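PDB 3ZTH: STU0660 from Streptococcus thermophilus, which probably binds DNA as a magnesium-containing, tetrameric large Csn2 protein that takes part in CRISPR-mediated bacterial immunity. Local coordinates for residues M90-G95 against G100-I105; E186-L191 against P230-I235; S176-L181 against Y215-R220. One frame throughout, in Å; residues are numbered along the deposited sequence.

Contacts 2 and 3 both use helix 177-192: contact 3 sets the start of that helix beside helix 212-228, and contact 2 sets its later turns against strand 232-237. Contact 2 is wholly buried and apolar. Contact 3 is apolar too, but it runs from buried Leu181 and Phe218 out to exposed Ile217. Contact 1, farther from the centre of the chain, adds polar chemistry, a tyrosine hydroxyl meeting an arginine at a partly exposed loop. It touches contact 2 directly, with Met90 CG 3.3 Å from Met187 CE, whereas the nearest atoms of contacts 1 and 3 stay about 5 Å apart.

Contact 1: residues M90-G95 against G100-I105; sequences MEYKKG and GYLRKI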
loop_
_atom_site.group_PDB
_atom_site.type_symbol
_atom_site.label_atom_id
_atom_site.label_comp_id
_atom_site.label_asym_id
_atom_site.label_seq_id
_atom_site.Cartn_x
_atom_site.Cartn_y
_atom_site.Cartn_z
HETATM N N MSE A 90 -1.422 24.583 -11.065
HETATM C CA MSE A 90 -0.147 25.285 -11.000
HETATM C C MSE A 90 0.920 24.551 -10.183
HETATM O O MSE A 90 2.029 25.049 -9.988
HETATM C CB MSE A 90 -0.377 26.705 -10.486
HETATM C CG MSE A 90 -1.174 27.526 -11.490
HETATM SE SE MSE A 90 -1.602 29.331 -10.975
HETATM C CE MSE A 90 0.039 30.206 -11.531
ATOM N N GLU A 91 0.576 23.355 -9.717
ATOM C CA GLU A 91 1.515 22.535 -8.971
ATOM C C GLU A 91 2.086 21.524 -9.969
ATOM O O GLU A 91 1.424 21.159 -10.944
ATOM C CB GLU A 91 0.807 21.817 -7.821
ATOM C CG GLU A 91 0.178 22.764 -6.809
ATOM C CD GLU A 91 -0.623 22.033 -5.736
ATOM O OE1 GLU A 91 -1.304 21.036 -6.078
ATOM O OE2 GLU A 91 -0.588 22.460 -4.558
ATOM N N TYR A 92 3.317 21.087 -9.737
ATOM C CA TYR A 92 3.949 20.139 -10.639
ATOM C C TYR A 92 3.524 18.716 -10.309
ATOM O O TYR A 92 4.100 18.069 -9.439
ATOM C CB TYR A 92 5.468 20.273 -10.553
ATOM C CG TYR A 92 6.210 19.463 -11.583
ATOM C CD1 TYR A 92 6.462 19.985 -12.850
ATOM C CD2 TYR A 92 6.655 18.170 -11.302
ATOM C CE1 TYR A 92 7.143 19.241 -13.817
ATOM C CE2 TYR A 92 7.338 17.415 -12.263
ATOM C CZ TYR A 92 7.579 17.961 -13.517
ATOM O OH TYR A 92 8.270 17.247 -14.472
ATOM N N LYS A 93 2.494 18.243 -10.999
ATOM C CA LYS A 93 1.988 16.891 -10.804
ATOM C C LYS A 93 1.657 16.330 -12.171
ATOM O O LYS A 93 1.718 17.039 -13.174
ATOM C CB LYS A 93 0.715 16.887 -9.962
ATOM C CG LYS A 93 0.863 17.356 -8.530
ATOM C CD LYS A 93 -0.528 17.484 -7.905
ATOM C CE LYS A 93 -0.496 18.103 -6.510
ATOM N NZ LYS A 93 -1.879 18.376 -6.004
ATOM N N LYS A 94 1.297 15.056 -12.205
ATOM C CA LYS A 94 0.945 14.415 -13.461
ATOM C C LYS A 94 -0.244 15.096 -14.136
ATOM O O LYS A 94 -1.318 15.228 -13.546
ATOM C CB LYS A 94 0.610 12.942 -13.224
ATOM C CG LYS A 94 0.020 12.250 -14.442
ATOM C CD LYS A 94 -0.368 10.812 -14.137
ATOM C CE LYS A 94 -0.946 10.122 -15.366
ATOM N NZ LYS A 94 -1.147 8.659 -15.129
ATOM N N GLY A 95 -0.034 15.543 -15.369
ATOM C CA GLY A 95 -1.098 16.165 -16.139
ATOM C C GLY A 95 -1.531 17.596 -15.875
ATOM O O GLY A 95 -2.414 18.094 -16.576
ATOM N N GLY A 100 3.361 20.605 -17.737
ATOM C CA GLY A 100 3.692 20.879 -19.123
ATOM C C GLY A 100 4.450 22.180 -19.319
ATOM O O GLY A 100 5.295 22.292 -20.206
ATOM N N TYR A 101 4.145 23.170 -18.488
ATOM C CA TYR A 101 4.789 24.473 -18.573
ATOM C C TYR A 101 6.214 24.466 -18.027
ATOM O O TYR A 101 7.144 24.910 -18.699
ATOM C CB TYR A 101 3.956 25.504 -17.813
ATOM C CG TYR A 101 4.622 26.849 -17.637
ATOM C CD1 TYR A 101 4.925 27.655 -18.735
ATOM C CD2 TYR A 101 4.923 27.329 -16.365
ATOM C CE1 TYR A 101 5.509 28.912 -18.566
ATOM C CE2 TYR A 101 5.506 28.576 -16.184
ATOM C CZ TYR A 101 5.794 29.360 -17.285
ATOM O OH TYR A 101 6.378 30.590 -17.092
ATOM N N LEU A 102 6.384 23.971 -16.803
ATOM C CA LEU A 102 7.702 23.932 -16.195
ATOM C C LEU A 102 8.656 23.011 -16.950
ATOM O O LEU A 102 9.866 23.215 -16.916
ATOM C CB LEU A 102 7.599 23.500 -14.737
ATOM C CG LEU A 102 6.878 24.480 -13.818
ATOM C CD1 LEU A 102 6.809 23.901 -12.418
ATOM C CD2 LEU A 102 7.605 25.815 -13.805
ATOM N N ARG A 103 8.126 22.002 -17.637
ATOM C CA ARG A 103 8.997 21.104 -18.390
ATOM C C ARG A 103 9.617 21.815 -19.587
ATOM O O ARG A 103 10.715 21.468 -20.013
ATOM C CB ARG A 103 8.238 19.860 -18.858
ATOM C CG ARG A 103 8.141 18.785 -17.797
ATOM C CD ARG A 103 7.336 17.600 -18.273
ATOM N NE ARG A 103 7.335 16.523 -17.286
ATOM C CZ ARG A 103 6.620 15.408 -17.399
ATOM N NH1 ARG A 103 5.845 15.221 -18.461
ATOM N NH2 ARG A 103 6.679 14.478 -16.451
ATOM N N LYS A 104 8.917 22.812 -20.119
ATOM C CA LYS A 104 9.418 23.573 -21.261
ATOM C C LYS A 104 10.497 24.549 -20.792
ATOM O O LYS A 104 11.491 24.780 -21.485
ATOM C CB LYS A 104 8.279 24.359 -21.915
ATOM C CG LYS A 104 7.092 23.514 -22.376
ATOM C CD LYS A 104 7.303 22.878 -23.745
ATOM C CE LYS A 104 6.013 22.210 -24.222
ATOM N NZ LYS A 104 6.088 21.728 -25.631
ATOM N N ILE A 105 10.285 25.112 -19.606
ATOM C CA ILE A 105 11.207 26.073 -19.013
ATOM C C ILE A 105 12.503 25.438 -18.536
ATOM O O ILE A 105 13.585 25.946 -18.810
ATOM C CB ILE A 105 10.552 26.809 -17.816
ATOM C CG1 ILE A 105 9.563 27.858 -18.331
ATOM C CG2 ILE A 105 11.621 27.448 -16.929
ATOM C CD1 ILE A 105 8.983 28.731 -17.245
#
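Tyr92 carries the contact between 90-95 and 100-105, reaching from a loop onto Leu102 and Arg103 of helix 97-106; its CA lies 7.7 Å from that of Leu102. Along the loop, Met90, a selenomethionine, and Glu91 come first and turn their side chains elsewhere. At Tyr92, CG stands anti to the backbone N (chi1 -172°), which directs the ring at the helix. Its near end meets the leucine, CD1 lying 4.0 Å from Leu102 CD1 and 4.1 Å from Leu102 CB, in an oblique approach. Farther out, the phenol passes the extended arginine chain at about a right angle, and CE1 is 4.1 Å from Arg103 CG. The hydroxyl then accepts a hydrogen bond from Arg103 NE, 3.1 Å from NE to Tyr92 OH. The N-H points moderately straight at the oxygen, at 153°, with OH tilted 18° from the guanidinium plane. Both polar ends share a further partner: Asp152 OD1 is hydrogen-bonded to Tyr92 OH and forms a salt bridge with Arg103 NH2, closing a three-residue polar cluster whose carboxylate would favour a charged guanidinium. Next in sequence, Lys93 extends its chain alongside Glu91, NZ lying 2.7 Å from Glu91 OE1 in a salt bridge within the loop. The Tyr92 ring also touches Leu155 and Thr156 of helix 151-157, while Met90 packs on Leu183 and Met187 of helix 177-192. Leu102 meets Met129 of the second subunit, placing this loop and the helix that follows it against helices 151-157 and 177-192 at a subunit interface.

Contact 2: residues E186-L191 against P230-I235; sequences EMLDHL and PNLTFI
Leu188 on helix 177-192 and Leu232 on strand 232-237 have their CA atoms 10.1 Å apart, a separation bridged by side chains, with no hydrogen bond across. This is helix-on-sheet packing in an alpha/beta domain of the P-loop NTPase clan: strand 232-237 lies between the parallel strands 199-204 and 20-24, and the helix covers one face of that sheet. Leu188 and Leu232 direct their CB atoms at each other's segment, whereas Phe234 starts off to one side and brings only the far end of its ring close. Placing CG anti to the backbone N (chi1 176°) extends Leu188 from its helix, and CD2 alone makes both contacts within 4.5 Å. One is with a methyl group of the strand, Leu188 CD2 to Leu232 CD2 at 4.4 Å. All three residues are buried although the two segments bury only 84 Å² between them, summed over both sides; neighbouring elements cover the rest. Leu188 also touches Ile201 of strand 199-204 and Leu97 of helix 97-106. Leu225 of helix 212-228 touches Leu232, while Ile222 and Val226 of the same helix touch Phe234. Asp189 OD1 forms a salt bridge with Lys228 NZ and a hydrogen bond with Tyr229 OH, tying the helix to the residues that lead into the strand. The second approach of the leucine methyl is to the ring, met obliquely, with Leu188 CD2 4.2 Å from Phe234 CZ.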
loop_
_atom_site.group_PDB
_atom_site.type_symbol
_atom_site.label_atom_id
_atom_site.label_comp_id
_atom_site.label_asym_id
_atom_site.label_seq_id
_atom_site.Cartn_x
_atom_site.Cartn_y
_atom_site.Cartn_z
ATOM N N GLU A 186 -2.102 33.431 -17.483
ATOM C CA GLU A 186 -0.756 33.752 -17.941
ATOM C C GLU A 186 0.055 32.483 -18.170
ATOM O O GLU A 186 0.781 32.369 -19.165
ATOM C CB GLU A 186 -0.030 34.600 -16.916
ATOM C CG GLU A 186 -0.172 36.072 -17.101
ATOM C CD GLU A 186 1.049 36.780 -16.582
ATOM O OE1 GLU A 186 2.140 36.552 -17.156
ATOM O OE2 GLU A 186 0.926 37.546 -15.600
HETATM N N MSE A 187 -0.052 31.543 -17.234
HETATM C CA MSE A 187 0.658 30.282 -17.363
HETATM C C MSE A 187 0.140 29.547 -18.588
HETATM O O MSE A 187 0.915 28.970 -19.351
HETATM C CB MSE A 187 0.459 29.413 -16.129
HETATM C CG MSE A 187 1.067 28.029 -16.294
HETATM SE SE MSE A 187 1.262 27.065 -14.639
HETATM C CE MSE A 187 -0.514 26.350 -14.493
ATOM N N LEU A 188 -1.176 29.581 -18.770
ATOM C CA LEU A 188 -1.802 28.931 -19.911
ATOM C C LEU A 188 -1.297 29.582 -21.198
ATOM O O LEU A 188 -1.064 28.900 -22.198
ATOM C CB LEU A 188 -3.324 29.054 -19.817
ATOM C CG LEU A 188 -4.135 28.502 -20.994
ATOM C CD1 LEU A 188 -3.982 26.991 -21.086
ATOM C CD2 LEU A 188 -5.590 28.884 -20.817
ATOM N N ASP A 189 -1.115 30.901 -21.164
ATOM C CA ASP A 189 -0.641 31.635 -22.335
ATOM C C ASP A 189 0.726 31.113 -22.781
ATOM O O ASP A 189 0.896 30.672 -23.915
ATOM C CB ASP A 189 -0.533 33.132 -22.013
ATOM C CG ASP A 189 -0.348 33.997 -23.264
ATOM O OD1 ASP A 189 0.046 33.463 -24.320
ATOM O OD2 ASP A 189 -0.593 35.222 -23.188
ATOM N N HIS A 190 1.690 31.160 -21.869
ATOM C CA HIS A 190 3.048 30.718 -22.139
ATOM C C HIS A 190 3.099 29.274 -22.600
ATOM O O HIS A 190 3.955 28.915 -23.406
ATOM C CB HIS A 190 3.926 30.910 -20.895
ATOM C CG HIS A 190 4.008 32.333 -20.429
ATOM N ND1 HIS A 190 4.678 32.705 -19.283
ATOM C CD2 HIS A 190 3.477 33.472 -20.939
ATOM C CE1 HIS A 190 4.553 34.010 -19.105
ATOM N NE2 HIS A 190 3.828 34.498 -20.096
ATOM N N LEU A 191 2.196 28.436 -22.101
ATOM C CA LEU A 191 2.192 27.048 -22.535
ATOM C C LEU A 191 1.674 26.940 -23.972
ATOM O O LEU A 191 2.324 26.345 -24.826
ATOM C CB LEU A 191 1.323 26.181 -21.623
ATOM C CG LEU A 191 1.299 24.714 -22.087
ATOM C CD1 LEU A 191 2.652 24.089 -21.790
ATOM C CD2 LEU A 191 0.211 23.929 -21.393
ATOM N N PRO A 230 -5.998 29.630 -31.937
ATOM C CA PRO A 230 -7.141 28.984 -32.588
ATOM C C PRO A 230 -7.510 27.672 -31.910
ATOM O O PRO A 230 -8.667 27.255 -31.911
ATOM C CB PRO A 230 -6.637 28.753 -34.012
ATOM C CG PRO A 230 -5.682 29.892 -34.218
ATOM C CD PRO A 230 -4.934 29.938 -32.910
ATOM N N ASN A 231 -6.507 27.035 -31.323
ATOM C CA ASN A 231 -6.675 25.744 -30.678
ATOM C C ASN A 231 -7.271 25.781 -29.272
ATOM O O ASN A 231 -7.384 24.744 -28.620
ATOM C CB ASN A 231 -5.319 25.025 -30.655
ATOM C CG ASN A 231 -4.218 25.872 -30.022
ATOM O OD1 ASN A 231 -4.138 27.080 -30.257
ATOM N ND2 ASN A 231 -3.357 25.237 -29.231
ATOM N N LEU A 232 -7.667 26.963 -28.815
ATOM C CA LEU A 232 -8.219 27.101 -27.470
ATOM C C LEU A 232 -9.731 27.259 -27.424
ATOM O O LEU A 232 -10.305 28.035 -28.181
ATOM C CB LEU A 232 -7.571 28.293 -26.769
ATOM C CG LEU A 232 -8.012 28.600 -25.338
ATOM C CD1 LEU A 232 -7.815 27.365 -24.467
ATOM C CD2 LEU A 232 -7.202 29.780 -24.804
ATOM N N THR A 233 -10.369 26.525 -26.518
ATOM C CA THR A 233 -11.816 26.597 -26.354
ATOM C C THR A 233 -12.215 26.714 -24.884
ATOM O O THR A 233 -11.728 25.974 -24.022
ATOM C CB THR A 233 -12.527 25.362 -26.948
ATOM O OG1 THR A 233 -12.336 25.337 -28.366
ATOM C CG2 THR A 233 -14.016 25.415 -26.656
ATOM N N PHE A 234 -13.108 27.660 -24.618
ATOM C CA PHE A 234 -13.615 27.906 -23.274
ATOM C C PHE A 234 -15.119 27.595 -23.181
ATOM O O PHE A 234 -15.890 27.930 -24.082
ATOM C CB PHE A 234 -13.396 29.379 -22.906
ATOM C CG PHE A 234 -12.028 29.687 -22.367
ATOM C CD1 PHE A 234 -11.713 29.417 -21.043
ATOM C CD2 PHE A 234 -11.068 30.300 -23.170
ATOM C CE1 PHE A 234 -10.455 29.761 -20.523
ATOM C CE2 PHE A 234 -9.814 30.645 -22.663
ATOM C CZ PHE A 234 -9.510 30.376 -21.343
ATOM N N ILE A 235 -15.524 26.934 -22.100
ATOM C CA ILE A 235 -16.937 26.646 -21.849
ATOM C C ILE A 235 -17.213 27.188 -20.448
ATOM O O ILE A 235 -16.688 26.662 -19.466
ATOM C CB ILE A 235 -17.262 25.149 -21.838
ATOM C CG1 ILE A 235 -17.148 24.563 -23.241
ATOM C CG2 ILE A 235 -18.701 24.943 -21.363
ATOM C CD1 ILE A 235 -17.493 23.065 -23.305
#

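Contact 3: residues S176-L181 against Y215-R220; sequences SNIDKL and YTIFYR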
loop_
_atom_site.group_PDB
_atom_site.type_symbol
_atom_site.label_atom_id
_atom_site.label_comp_id
_atom_site.label_asym_id
_atom_site.label_seq_id
_atom_site.Cartn_x
_atom_site.Cartn_y
_atom_site.Cartn_z
ATOM N N SER A 176 -5.501 37.686 -4.325
ATOM C CA SER A 176 -6.757 38.210 -4.842
ATOM C C SER A 176 -7.366 37.255 -5.883
ATOM O O SER A 176 -6.671 36.771 -6.784
ATOM C CB SER A 176 -6.499 39.584 -5.456
ATOM O OG SER A 176 -7.452 39.879 -6.454
ATOM N N ASN A 177 -8.663 36.987 -5.767
ATOM C CA ASN A 177 -9.308 36.068 -6.697
ATOM C C ASN A 177 -9.037 36.385 -8.165
ATOM O O ASN A 177 -8.716 35.484 -8.939
ATOM C CB ASN A 177 -10.817 35.998 -6.423
ATOM C CG ASN A 177 -11.141 35.221 -5.154
ATOM O OD1 ASN A 177 -10.254 34.642 -4.537
ATOM N ND2 ASN A 177 -12.408 35.200 -4.768
ATOM N N ILE A 178 -9.154 37.655 -8.555
ATOM C CA ILE A 178 -8.901 38.033 -9.942
ATOM C C ILE A 178 -7.441 37.721 -10.290
ATOM O O ILE A 178 -7.142 37.311 -11.411
ATOM C CB ILE A 178 -9.222 39.544 -10.195
ATOM C CG1 ILE A 178 -9.071 39.891 -11.678
ATOM C CG2 ILE A 178 -8.293 40.422 -9.392
ATOM C CD1 ILE A 178 -9.894 39.034 -12.612
ATOM N N ASP A 179 -6.532 37.888 -9.327
ATOM C CA ASP A 179 -5.121 37.580 -9.581
ATOM C C ASP A 179 -4.930 36.087 -9.778
ATOM O O ASP A 179 -4.089 35.665 -10.581
ATOM C CB ASP A 179 -4.218 38.035 -8.432
ATOM C CG ASP A 179 -4.076 39.545 -8.355
ATOM O OD1 ASP A 179 -3.849 40.187 -9.405
ATOM O OD2 ASP A 179 -4.179 40.086 -7.235
ATOM N N LYS A 180 -5.696 35.288 -9.033
ATOM C CA LYS A 180 -5.611 33.837 -9.150
ATOM C C LYS A 180 -5.877 33.429 -10.596
ATOM O O LYS A 180 -5.134 32.635 -11.192
ATOM C CB LYS A 180 -6.638 33.157 -8.245
ATOM C CG LYS A 180 -6.243 33.044 -6.785
ATOM C CD LYS A 180 -7.209 32.097 -6.070
ATOM C CE LYS A 180 -8.141 32.806 -5.097
ATOM N NZ LYS A 180 -7.510 33.039 -3.774
ATOM N N LEU A 181 -6.934 33.997 -11.160
ATOM C CA LEU A 181 -7.319 33.697 -12.528
ATOM C C LEU A 181 -6.275 34.222 -13.511
ATOM O O LEU A 181 -5.882 33.519 -14.450
ATOM C CB LEU A 181 -8.694 34.312 -12.814
ATOM C CG LEU A 181 -9.859 33.751 -11.978
ATOM C CD1 LEU A 181 -11.075 34.640 -12.132
ATOM C CD2 LEU A 181 -10.175 32.315 -12.404
ATOM N N TYR A 215 -14.645 40.329 -13.209
ATOM C CA TYR A 215 -14.987 39.343 -14.215
ATOM C C TYR A 215 -14.758 39.880 -15.631
ATOM O O TYR A 215 -14.267 39.170 -16.512
ATOM C CB TYR A 215 -16.434 38.895 -14.039
ATOM C CG TYR A 215 -16.768 37.741 -14.942
ATOM C CD1 TYR A 215 -16.518 36.430 -14.540
ATOM C CD2 TYR A 215 -17.260 37.956 -16.231
ATOM C CE1 TYR A 215 -16.742 35.365 -15.392
ATOM C CE2 TYR A 215 -17.490 36.889 -17.095
ATOM C CZ TYR A 215 -17.228 35.598 -16.666
ATOM O OH TYR A 215 -17.463 34.532 -17.500
ATOM N N THR A 216 -15.116 41.140 -15.839
ATOM C CA THR A 216 -14.930 41.796 -17.125
ATOM C C THR A 216 -13.430 41.764 -17.500
ATOM O O THR A 216 -13.065 41.553 -18.658
ATOM C CB THR A 216 -15.439 43.251 -17.028
ATOM O OG1 THR A 216 -16.850 43.231 -16.779
ATOM C CG2 THR A 216 -15.151 44.037 -18.300
ATOM N N ILE A 217 -12.565 41.973 -16.513
ATOM C CA ILE A 217 -11.129 41.937 -16.749
ATOM C C ILE A 217 -10.723 40.519 -17.175
ATOM O O ILE A 217 -9.969 40.326 -18.141
ATOM C CB ILE A 217 -10.352 42.344 -15.468
ATOM C CG1 ILE A 217 -10.568 43.833 -15.194
ATOM C CG2 ILE A 217 -8.867 42.016 -15.619
ATOM C CD1 ILE A 217 -9.913 44.330 -13.907
ATOM N N PHE A 218 -11.232 39.531 -16.445
ATOM C CA PHE A 218 -10.966 38.123 -16.727
ATOM C C PHE A 218 -11.474 37.726 -18.113
ATOM O O PHE A 218 -10.799 37.007 -18.855
ATOM C CB PHE A 218 -11.645 37.258 -15.662
ATOM C CG PHE A 218 -11.909 35.846 -16.098
ATOM C CD1 PHE A 218 -10.894 34.898 -16.090
ATOM C CD2 PHE A 218 -13.179 35.472 -16.543
ATOM C CE1 PHE A 218 -11.134 33.594 -16.520
ATOM C CE2 PHE A 218 -13.431 34.176 -16.975
ATOM C CZ PHE A 218 -12.407 33.230 -16.965
ATOM N N TYR A 219 -12.667 38.200 -18.458
ATOM C CA TYR A 219 -13.276 37.883 -19.749
ATOM C C TYR A 219 -12.511 38.466 -20.933
ATOM O O TYR A 219 -12.428 37.835 -21.990
ATOM C CB TYR A 219 -14.739 38.352 -19.770
ATOM C CG TYR A 219 -15.443 38.140 -21.095
ATOM C CD1 TYR A 219 -15.807 36.860 -21.520
ATOM C CD2 TYR A 219 -15.744 39.220 -21.924
ATOM C CE1 TYR A 219 -16.452 36.665 -22.740
ATOM C CE2 TYR A 219 -16.388 39.036 -23.134
ATOM C CZ TYR A 219 -16.741 37.759 -23.539
ATOM O OH TYR A 219 -17.387 37.588 -24.748
ATOM N N ARG A 220 -11.961 39.667 -20.768
ATOM C CA ARG A 220 -11.174 40.270 -21.846
ATOM C C ARG A 220 -9.940 39.401 -22.071
ATOM O O ARG A 220 -9.532 39.160 -23.205
ATOM C CB ARG A 220 -10.742 41.687 -21.490
ATOM C CG ARG A 220 -11.869 42.689 -21.489
ATOM C CD ARG A 220 -11.377 44.066 -21.064
ATOM N NE ARG A 220 -12.491 44.991 -20.859
ATOM C CZ ARG A 220 -13.342 45.364 -21.810
ATOM N NH1 ARG A 220 -13.208 44.896 -23.049
ATOM N NH2 ARG A 220 -14.342 46.189 -21.515
#
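Ile178 and Leu181, on successive turns of helix 177-192, meet Phe218 of helix 212-228 at its CB and ring respectively. Ile178 CD1 comes within 3.9 Å of Phe218 CB and also reaches Ile217 CG2 at 4.4 Å, bringing its tip against the second helix between those two side chains. With CG1 anti to the backbone N (chi1 -175°), the longer branch of Ile178 heads for the second helix, and chi2 of 55° sets CD1 at its end. Leu181 approaches the ring obliquely through two atoms, CD1 and CB, each 4.0 Å from Phe218 CD1. No hydrogen bond crosses, so the contact rests on apolar packing over 176 Å² in all. The short segments 177-181 and 215-220 run almost parallel, 7° apart, with axes 10.1 Å from each other, and Ile178 and Phe218 have the nearest CA atoms, at 7.1 Å. Behind the aromatic ring, Phe218 CD2 lies 3.7 Å above one face of the Tyr215 ring, offset toward its rim; Tyr215 in turn makes an edge-to-face contact with Tyr243. Phe83 and Leu86 of helix 83-89 touch Leu181, and Ser176 occupies the N-cap position of the first helix. A third subunit reaches the periphery, where its Arg306 NH2 hydrogen-bonds Thr216 OG1. The chain passes from helix 177-192 through strand 199-204 to helix 212-228, and this side-by-side packing of parallel helices is typical of alpha/beta folds such as those of the P-loop NTPase clan.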